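Local atomic coordinates of glycosyltransferase (Streptomyces viridochromogenes, PDB entry 2IUY), a protein that probably transfers a sugar from a nucleotide donor, with retention of anomeric configuration, during biosynthesis of the antibiotic avilamycin A. Residues P3-L8 with D84-H89; L165-R170 with L191-P196; A177-A182 with Y289-A294. All coordinates share one frame; numbering follows the deposited sequence.

Interaction 1: P3-L8 with D84-H89; sequences PLKVAL and DVDVVH
Ala7 pairs with Val88 and is bonded to Val87 and His89, on either side of it, where strands 5-9 and 87-90 lie side by side in the parallel sheet of the N-terminal Rossmann-like domain of this GT-B glycosyltransferase. Ala7 N donates to Val87 O at 2.8 Å, and His89 N returns the bond to Ala7 O at 2.7 Å, almost straight (178°). Val6 CG1 lies alongside Val87 CG1, while on the reverse face Ala7 CB meets the methyls CG2 of Val85 and Val88. Farther along that first face, Leu8 CD2 approaches His89 ND1 obliquely. Regular pairing gives way at the N-terminal end, where Asp86 N reaches Lys5 O and Val87 N makes only a weak bond to the same oxygen. The Lys5 chain, bent at chi3 (-96°), brings NZ to Asp84, with a weak bond to the backbone O and a long salt bridge to OD2. The His89 imidazole is fixed from outside: ND1 bonds to Tyr332 OH of helix 321-336 and NE2 to Ser110 OG, and His91 stacks on the ring. Asp86 OD2 accepts Lys5 N through its anti lone pair (2.8 Å, 174°), and a water links that oxygen to Pro3 O.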
loop_
_atom_site.group_PDB
_atom_site.type_symbol
_atom_site.label_atom_id
_atom_site.label_comp_id
_atom_site.label_asym_id
_atom_site.label_seq_id
_atom_site.Cartn_x
_atom_site.Cartn_y
_atom_site.Cartn_z
ATOM N N PRO A 3 -6.250 -7.443 25.991
ATOM C CA PRO A 3 -5.513 -6.453 25.183
ATOM C C PRO A 3 -4.115 -6.965 24.886
ATOM O O PRO A 3 -3.379 -7.391 25.792
ATOM C CB PRO A 3 -5.451 -5.218 26.064
ATOM C CG PRO A 3 -5.773 -5.691 27.466
ATOM C CD PRO A 3 -6.120 -7.164 27.432
ATOM N N LEU A 4 -3.761 -6.929 23.616
ATOM C CA LEU A 4 -2.509 -7.510 23.138
ATOM C C LEU A 4 -1.494 -6.395 23.104
ATOM O O LEU A 4 -1.855 -5.177 22.981
ATOM C CB LEU A 4 -2.755 -8.170 21.753
ATOM C CG LEU A 4 -3.649 -9.416 21.842
ATOM C CD1 LEU A 4 -4.074 -9.998 20.497
ATOM C CD2 LEU A 4 -3.004 -10.553 22.715
ATOM N N LYS A 5 -0.236 -6.791 23.333
ATOM C CA LYS A 5 0.914 -5.935 23.071
ATOM C C LYS A 5 1.481 -6.393 21.753
ATOM O O LYS A 5 1.828 -7.554 21.614
ATOM C CB LYS A 5 1.937 -5.988 24.207
ATOM C CG LYS A 5 1.306 -5.575 25.574
ATOM C CD LYS A 5 2.358 -4.996 26.477
ATOM C CE LYS A 5 2.976 -5.936 27.447
ATOM N NZ LYS A 5 4.193 -5.237 28.119
ATOM N N VAL A 6 1.461 -5.502 20.755
ATOM C CA VAL A 6 1.824 -5.882 19.376
ATOM C C VAL A 6 3.056 -5.073 18.961
ATOM O O VAL A 6 3.045 -3.827 19.001
ATOM C CB VAL A 6 0.689 -5.679 18.330
ATOM C CG1 VAL A 6 1.118 -6.234 16.896
ATOM C CG2 VAL A 6 -0.709 -6.271 18.791
ATOM N N ALA A 7 4.126 -5.775 18.616
ATOM C CA ALA A 7 5.300 -5.145 18.029
ATOM C C ALA A 7 5.109 -5.165 16.529
ATOM O O ALA A 7 5.048 -6.250 15.941
ATOM C CB ALA A 7 6.561 -5.888 18.415
ATOM N N LEU A 8 4.968 -3.968 15.928
ATOM C CA LEU A 8 4.766 -3.794 14.486
ATOM C C LEU A 8 6.071 -3.366 13.909
ATOM O O LEU A 8 6.539 -2.302 14.292
ATOM C CB LEU A 8 3.780 -2.668 14.162
ATOM C CG LEU A 8 2.285 -2.903 14.174
ATOM C CD1 LEU A 8 1.570 -1.559 13.755
ATOM C CD2 LEU A 8 1.913 -4.134 13.295
ATOM N N ASP A 84 8.702 -7.739 26.187
ATOM C CA ASP A 84 7.499 -8.362 26.650
ATOM C C ASP A 84 6.309 -8.007 25.727
ATOM O O ASP A 84 5.462 -7.214 26.080
ATOM C CB ASP A 84 7.243 -7.920 28.100
ATOM C CG ASP A 84 6.084 -8.672 28.760
ATOM O OD1 ASP A 84 5.674 -9.735 28.245
ATOM O OD2 ASP A 84 5.607 -8.207 29.820
ATOM N N VAL A 85 6.221 -8.607 24.538
ATOM C CA VAL A 85 5.028 -8.368 23.686
ATOM C C VAL A 85 4.381 -9.686 23.367
ATOM O O VAL A 85 5.038 -10.705 23.460
ATOM C CB VAL A 85 5.346 -7.617 22.374
ATOM C CG1 VAL A 85 5.755 -6.156 22.652
ATOM C CG2 VAL A 85 6.383 -8.369 21.518
ATOM N N ASP A 86 3.111 -9.693 22.978
ATOM C CA ASP A 86 2.470 -10.954 22.672
ATOM C C ASP A 86 2.727 -11.424 21.226
ATOM O O ASP A 86 2.705 -12.631 20.947
ATOM C CB ASP A 86 0.979 -10.876 22.926
ATOM C CG ASP A 86 0.648 -10.479 24.368
ATOM O OD1 ASP A 86 0.946 -11.265 25.316
ATOM O OD2 ASP A 86 0.167 -9.337 24.544
ATOM N N VAL A 87 2.974 -10.455 20.343
ATOM C CA VAL A 87 2.951 -10.651 18.894
ATOM C C VAL A 87 3.997 -9.739 18.295
ATOM O O VAL A 87 4.050 -8.541 18.619
ATOM C CB VAL A 87 1.549 -10.201 18.271
ATOM C CG1 VAL A 87 1.551 -10.288 16.734
ATOM C CG2 VAL A 87 0.371 -11.021 18.842
ATOM N N VAL A 88 4.828 -10.310 17.430
ATOM C CA VAL A 88 5.676 -9.537 16.524
ATOM C C VAL A 88 5.111 -9.682 15.125
ATOM O O VAL A 88 5.078 -10.756 14.594
ATOM C CB VAL A 88 7.155 -10.013 16.556
ATOM C CG1 VAL A 88 8.011 -9.341 15.465
ATOM C CG2 VAL A 88 7.750 -9.734 17.947
ATOM N N HIS A 89 4.680 -8.567 14.548
ATOM C CA HIS A 89 4.053 -8.520 13.247
ATOM C C HIS A 89 4.965 -7.749 12.299
ATOM O O HIS A 89 5.042 -6.507 12.358
ATOM C CB HIS A 89 2.660 -7.861 13.401
ATOM C CG HIS A 89 1.837 -7.861 12.152
ATOM N ND1 HIS A 89 0.537 -7.395 12.132
ATOM C CD2 HIS A 89 2.127 -8.225 10.877
ATOM C CE1 HIS A 89 0.046 -7.522 10.908
ATOM N NE2 HIS A 89 0.996 -8.009 10.127
HETATM O O HOH W 1 -1.605 -9.313 26.550
#

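Interaction 2: L165-R170 with L191-P196; sequences LLFMGR and LVLAGP
Val192 O receives Phe167 N at 2.8 Å, nearly along the C=O axis, and this bond is the middle of a parallel pairing between 165-170 and 191-196. Val192 N to Leu165 O and Ala194 N to Phe167 O (2.8 Å) flank it, the former with its donor tilted from the carbonyl plane. Beyond Ala194 the pairing weakens: Gly169 N makes only a weak bond to Ala194 O, and CA-H...O contacts accompany it, with Gly195 CA 3.2 Å from Gly169 O. Apolar contacts fall on both faces. On one, Phe167 CG stands opposite its backbone N (chi1 172°), which carries the ring to Leu193 CD2, 3.5 Å from Phe167 CD2 in an oblique approach, and Leu191 CD1 touches Phe167 CB. On the other, Leu166 CD1 touches both Val192 CG1 and Ala194 CB. At the loop end Arg170 CG rests 3.4 Å from Pro196 CG, while its guanidinium turns away to Tyr29 OH, a UDP-site residue, and His174. The two strands are neighbours in a right-handed beta-alpha-beta unit of the C-terminal Rossmann-like domain. Helix 177-187 packs over the Phe167 and Leu191 face, helix 222-231 over Leu166 and Met168, and strands 234-237 and 214-216 continue the sheet on either side.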
loop_
_atom_site.group_PDB
_atom_site.type_symbol
_atom_site.label_atom_id
_atom_site.label_comp_id
_atom_site.label_asym_id
_atom_site.label_seq_id
_atom_site.Cartn_x
_atom_site.Cartn_y
_atom_site.Cartn_z
ATOM N N LEU A 165 -6.559 13.296 -14.415
ATOM C CA LEU A 165 -6.371 11.892 -13.939
ATOM C C LEU A 165 -5.083 11.845 -13.092
ATOM O O LEU A 165 -4.308 12.801 -13.123
ATOM C CB LEU A 165 -6.335 10.900 -15.087
ATOM C CG LEU A 165 -7.545 10.937 -16.055
ATOM C CD1 LEU A 165 -7.494 9.832 -17.164
ATOM C CD2 LEU A 165 -8.869 10.877 -15.294
ATOM N N LEU A 166 -4.888 10.813 -12.287
ATOM C CA LEU A 166 -3.797 10.869 -11.315
ATOM C C LEU A 166 -3.059 9.556 -11.269
ATOM O O LEU A 166 -3.684 8.510 -11.103
ATOM C CB LEU A 166 -4.284 11.204 -9.902
ATOM C CG LEU A 166 -3.217 11.148 -8.792
ATOM C CD1 LEU A 166 -2.188 12.280 -8.907
ATOM C CD2 LEU A 166 -3.884 11.217 -7.397
ATOM N N PHE A 167 -1.729 9.626 -11.421
ATOM C CA PHE A 167 -0.913 8.467 -11.215
ATOM C C PHE A 167 -0.069 8.759 -9.973
ATOM O O PHE A 167 0.577 9.789 -9.905
ATOM C CB PHE A 167 -0.038 8.176 -12.455
ATOM C CG PHE A 167 0.975 7.107 -12.231
ATOM C CD1 PHE A 167 0.731 5.791 -12.650
ATOM C CD2 PHE A 167 2.201 7.406 -11.589
ATOM C CE1 PHE A 167 1.705 4.770 -12.412
ATOM C CE2 PHE A 167 3.155 6.403 -11.357
ATOM C CZ PHE A 167 2.888 5.079 -11.786
HETATM N N MSE A 168 -0.090 7.850 -9.003
HETATM C CA MSE A 168 0.612 8.075 -7.762
HETATM C C MSE A 168 1.425 6.854 -7.361
HETATM O O MSE A 168 0.873 5.839 -6.890
HETATM C CB MSE A 168 -0.365 8.512 -6.643
HETATM C CG MSE A 168 0.393 8.789 -5.364
HETATM SE SE MSE A 168 -0.709 9.558 -4.021
HETATM C CE MSE A 168 -0.683 11.393 -4.679
ATOM N N GLY A 169 2.728 6.934 -7.589
ATOM C CA GLY A 169 3.666 5.889 -7.229
ATOM C C GLY A 169 5.019 6.164 -7.888
ATOM O O GLY A 169 5.242 7.232 -8.463
ATOM N N ARG A 170 5.912 5.193 -7.830
ATOM C CA ARG A 170 7.203 5.328 -8.528
ATOM C C ARG A 170 7.000 5.263 -10.046
ATOM O O ARG A 170 6.263 4.418 -10.545
ATOM C CB ARG A 170 8.192 4.265 -8.058
ATOM C CG ARG A 170 8.847 4.601 -6.688
ATOM C CD ARG A 170 9.891 3.491 -6.317
ATOM N NE ARG A 170 9.200 2.210 -6.467
ATOM C CZ ARG A 170 9.315 1.386 -7.511
ATOM N NH1 ARG A 170 10.196 1.640 -8.497
ATOM N NH2 ARG A 170 8.565 0.273 -7.525
ATOM N N LEU A 191 -2.772 13.982 -17.042
ATOM C CA LEU A 191 -2.308 13.034 -16.077
ATOM C C LEU A 191 -1.213 13.700 -15.234
ATOM O O LEU A 191 -0.104 13.983 -15.722
ATOM C CB LEU A 191 -1.750 11.787 -16.762
ATOM C CG LEU A 191 -1.166 10.733 -15.804
ATOM C CD1 LEU A 191 -2.273 10.009 -15.071
ATOM C CD2 LEU A 191 -0.283 9.748 -16.580
ATOM N N VAL A 192 -1.547 13.925 -13.960
ATOM C CA VAL A 192 -0.550 14.231 -12.950
ATOM C C VAL A 192 0.235 12.972 -12.559
ATOM O O VAL A 192 -0.345 11.937 -12.197
ATOM C CB VAL A 192 -1.214 14.901 -11.732
ATOM C CG1 VAL A 192 -0.211 15.151 -10.640
ATOM C CG2 VAL A 192 -1.836 16.209 -12.174
ATOM N N LEU A 193 1.549 13.056 -12.719
ATOM C CA LEU A 193 2.452 12.009 -12.330
ATOM C C LEU A 193 3.076 12.404 -11.015
ATOM O O LEU A 193 4.064 13.172 -10.984
ATOM C CB LEU A 193 3.558 11.811 -13.360
ATOM C CG LEU A 193 3.351 10.986 -14.610
ATOM C CD1 LEU A 193 4.638 11.132 -15.412
ATOM C CD2 LEU A 193 3.202 9.561 -14.223
ATOM N N ALA A 194 2.473 11.894 -9.942
ATOM C CA ALA A 194 2.883 12.195 -8.585
ATOM C C ALA A 194 3.636 11.029 -7.902
ATOM O O ALA A 194 3.035 10.109 -7.331
ATOM C CB ALA A 194 1.687 12.604 -7.761
ATOM N N GLY A 195 4.952 11.111 -7.914
ATOM C CA GLY A 195 5.805 10.163 -7.223
ATOM C C GLY A 195 7.217 10.323 -7.751
ATOM O O GLY A 195 7.440 11.118 -8.689
ATOM N N PRO A 196 8.176 9.572 -7.152
ATOM C CA PRO A 196 9.554 9.668 -7.573
ATOM C C PRO A 196 9.764 9.115 -8.989
ATOM O O PRO A 196 9.357 8.003 -9.300
ATOM C CB PRO A 196 10.317 8.858 -6.519
ATOM C CG PRO A 196 9.343 7.928 -5.946
ATOM C CD PRO A 196 7.994 8.602 -6.051
#

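Interaction 3: A177-A182 with Y289-A294; sequences ALEAAA and YGTDFA
In the C-terminal Rossmann-like domain, the helix that crosses from strand 165-168 to strand 191-194 meets the loop leading from strand 284-286 into helix 295-303. Ala182 and Thr291 form the middle of this contact. Ala182 CB points at the loop and comes within 3.6 Å of Thr291 CB, with Thr291 O equally near. With chi1 of Thr291 at 61° the methyl, not OG1, faces the helix: Thr291 CG2 reaches Ala182 CB at 3.8 Å and Glu179 CG at 3.9 Å. Leu178 CD2 adds a more distant touch to the same methyl, one helical turn before Ala182.

Glu179 meets the loop with its aliphatic part, CG lying 3.2 Å from Gly290 O. Its chain bends at chi2 (81°), which folds the carboxylate back along the helix toward its N-terminal end. Gly290 has a positive phi of 83°, a conformation that favours glycine, and its N is bonded to Gln240 OE1. Beyond Thr291, an inverse gamma turn centred on Asp292 reverses the chain and brings Phe293 back to the helix. The Phe293 ring lies obliquely beside the helix backbone, Phe293 CE2 being 3.5 Å from Glu179 O, and Phe293 CD2 touches Ala182 CB. Phe183, the next residue of the helix, meets the same ring edge to face, and Met238 packs against it too.

No hydrogen bond crosses between the two segments. The helix starts just after Lys175, a UDP-binding residue, but the Glu179 side chain is about 8 Å from that of Lys175, and the contact itself is packing. Such packing of a crossover helix against a later connecting loop belongs to the outer, helical layer of the alpha/beta/alpha sandwich of a Rossmann-like domain.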
loop_
_atom_site.group_PDB
_atom_site.type_symbol
_atom_site.label_atom_id
_atom_site.label_comp_id
_atom_site.label_asym_id
_atom_site.label_seq_id
_atom_site.Cartn_x
_atom_site.Cartn_y
_atom_site.Cartn_z
ATOM N N ALA A 177 3.387 3.684 -15.537
ATOM C CA ALA A 177 3.275 5.148 -15.718
ATOM C C ALA A 177 3.009 5.499 -17.185
ATOM O O ALA A 177 2.192 6.388 -17.501
ATOM C CB ALA A 177 4.537 5.884 -15.187
ATOM N N LEU A 178 3.713 4.805 -18.068
ATOM C CA LEU A 178 3.616 5.040 -19.512
ATOM C C LEU A 178 2.245 4.692 -20.032
ATOM O O LEU A 178 1.610 5.456 -20.758
ATOM C CB LEU A 178 4.694 4.236 -20.267
ATOM C CG LEU A 178 4.543 4.350 -21.811
ATOM C CD1 LEU A 178 5.035 5.735 -22.260
ATOM C CD2 LEU A 178 5.327 3.296 -22.494
ATOM N N GLU A 179 1.768 3.535 -19.631
ATOM C CA GLU A 179 0.405 3.103 -19.966
ATOM C C GLU A 179 -0.700 3.988 -19.396
ATOM O O GLU A 179 -1.732 4.165 -20.016
ATOM C CB GLU A 179 0.221 1.646 -19.538
ATOM C CG GLU A 179 1.085 0.658 -20.371
ATOM C CD GLU A 179 2.551 0.548 -19.924
ATOM O OE1 GLU A 179 2.968 1.106 -18.866
ATOM O OE2 GLU A 179 3.321 -0.119 -20.641
ATOM N N ALA A 180 -0.497 4.518 -18.208
ATOM C CA ALA A 180 -1.389 5.510 -17.632
ATOM C C ALA A 180 -1.365 6.805 -18.475
ATOM O O ALA A 180 -2.418 7.457 -18.693
ATOM C CB ALA A 180 -0.974 5.789 -16.202
ATOM N N ALA A 181 -0.185 7.197 -18.956
ATOM C CA ALA A 181 -0.122 8.380 -19.867
ATOM C C ALA A 181 -0.964 8.098 -21.123
ATOM O O ALA A 181 -1.805 8.932 -21.515
ATOM C CB ALA A 181 1.339 8.745 -20.234
ATOM N N ALA A 182 -0.801 6.899 -21.696
ATOM C CA ALA A 182 -1.565 6.476 -22.872
ATOM C C ALA A 182 -3.076 6.493 -22.594
ATOM O O ALA A 182 -3.872 6.884 -23.427
ATOM C CB ALA A 182 -1.138 5.055 -23.323
ATOM N N TYR A 289 -3.762 -4.461 -20.553
ATOM C CA TYR A 289 -2.351 -4.139 -20.588
ATOM C C TYR A 289 -1.972 -3.356 -21.837
ATOM O O TYR A 289 -2.719 -3.328 -22.808
ATOM C CB TYR A 289 -1.561 -5.442 -20.585
ATOM C CG TYR A 289 -1.503 -6.129 -19.260
ATOM C CD1 TYR A 289 -1.240 -5.411 -18.084
ATOM C CD2 TYR A 289 -1.700 -7.502 -19.173
ATOM C CE1 TYR A 289 -1.156 -6.052 -16.865
ATOM C CE2 TYR A 289 -1.651 -8.157 -17.933
ATOM C CZ TYR A 289 -1.369 -7.424 -16.801
ATOM O OH TYR A 289 -1.286 -8.083 -15.618
ATOM N N GLY A 290 -0.785 -2.753 -21.826
ATOM C CA GLY A 290 -0.284 -2.015 -22.997
ATOM C C GLY A 290 -0.815 -0.597 -23.066
ATOM O O GLY A 290 -1.437 -0.111 -22.120
ATOM N N THR A 291 -0.541 0.050 -24.200
ATOM C CA THR A 291 -0.858 1.464 -24.480
ATOM C C THR A 291 -1.925 1.683 -25.580
ATOM O O THR A 291 -2.179 2.827 -25.998
ATOM C CB THR A 291 0.407 2.247 -24.931
ATOM O OG1 THR A 291 0.956 1.682 -26.140
ATOM C CG2 THR A 291 1.475 2.310 -23.840
ATOM N N ASP A 292 -2.521 0.613 -26.085
ATOM C CA ASP A 292 -3.362 0.765 -27.261
ATOM C C ASP A 292 -4.824 0.853 -26.807
ATOM O O ASP A 292 -5.535 -0.127 -26.742
ATOM C CB ASP A 292 -3.087 -0.357 -28.298
ATOM C CG ASP A 292 -1.558 -0.708 -28.437
ATOM O OD1 ASP A 292 -0.789 0.029 -29.131
ATOM O OD2 ASP A 292 -1.114 -1.749 -27.866
ATOM N N PHE A 293 -5.249 2.044 -26.416
ATOM C CA PHE A 293 -6.599 2.228 -25.895
ATOM C C PHE A 293 -7.414 2.939 -26.950
ATOM O O PHE A 293 -7.029 4.054 -27.366
ATOM C CB PHE A 293 -6.588 3.055 -24.597
ATOM C CG PHE A 293 -5.877 2.384 -23.453
ATOM C CD1 PHE A 293 -6.460 1.305 -22.786
ATOM C CD2 PHE A 293 -4.618 2.841 -23.038
ATOM C CE1 PHE A 293 -5.805 0.680 -21.711
ATOM C CE2 PHE A 293 -3.950 2.239 -21.967
ATOM C CZ PHE A 293 -4.538 1.133 -21.312
ATOM N N ALA A 294 -8.504 2.304 -27.405
ATOM C CA ALA A 294 -9.494 3.007 -28.254
ATOM C C ALA A 294 -10.070 4.181 -27.458
ATOM O O ALA A 294 -10.566 3.982 -26.325
ATOM C CB ALA A 294 -10.587 2.060 -28.696
#

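Interactions 1 and 2 are comparable but not equivalent pairings in the two domains of the GT-B fold: both use the first strand of a six-stranded parallel sheet of order 3-2-1-4-5-6, but with its neighbours on opposite sides in that order. Interaction 1 joins 5-9 to 87-90, interaction 2 joins 165-168 to 191-194, and their centres are about 36 Å apart. Both are buried and bound by backbone hydrogen bonds, although interaction 1 adds charged groups at its outer end. Interaction 3 is smaller, partly buried and held by packing alone. It shares a domain with interaction 2: helix 177-187 lays Ala177 and Ala180 on Phe167 and rests on Leu191, while another side meets 289-294.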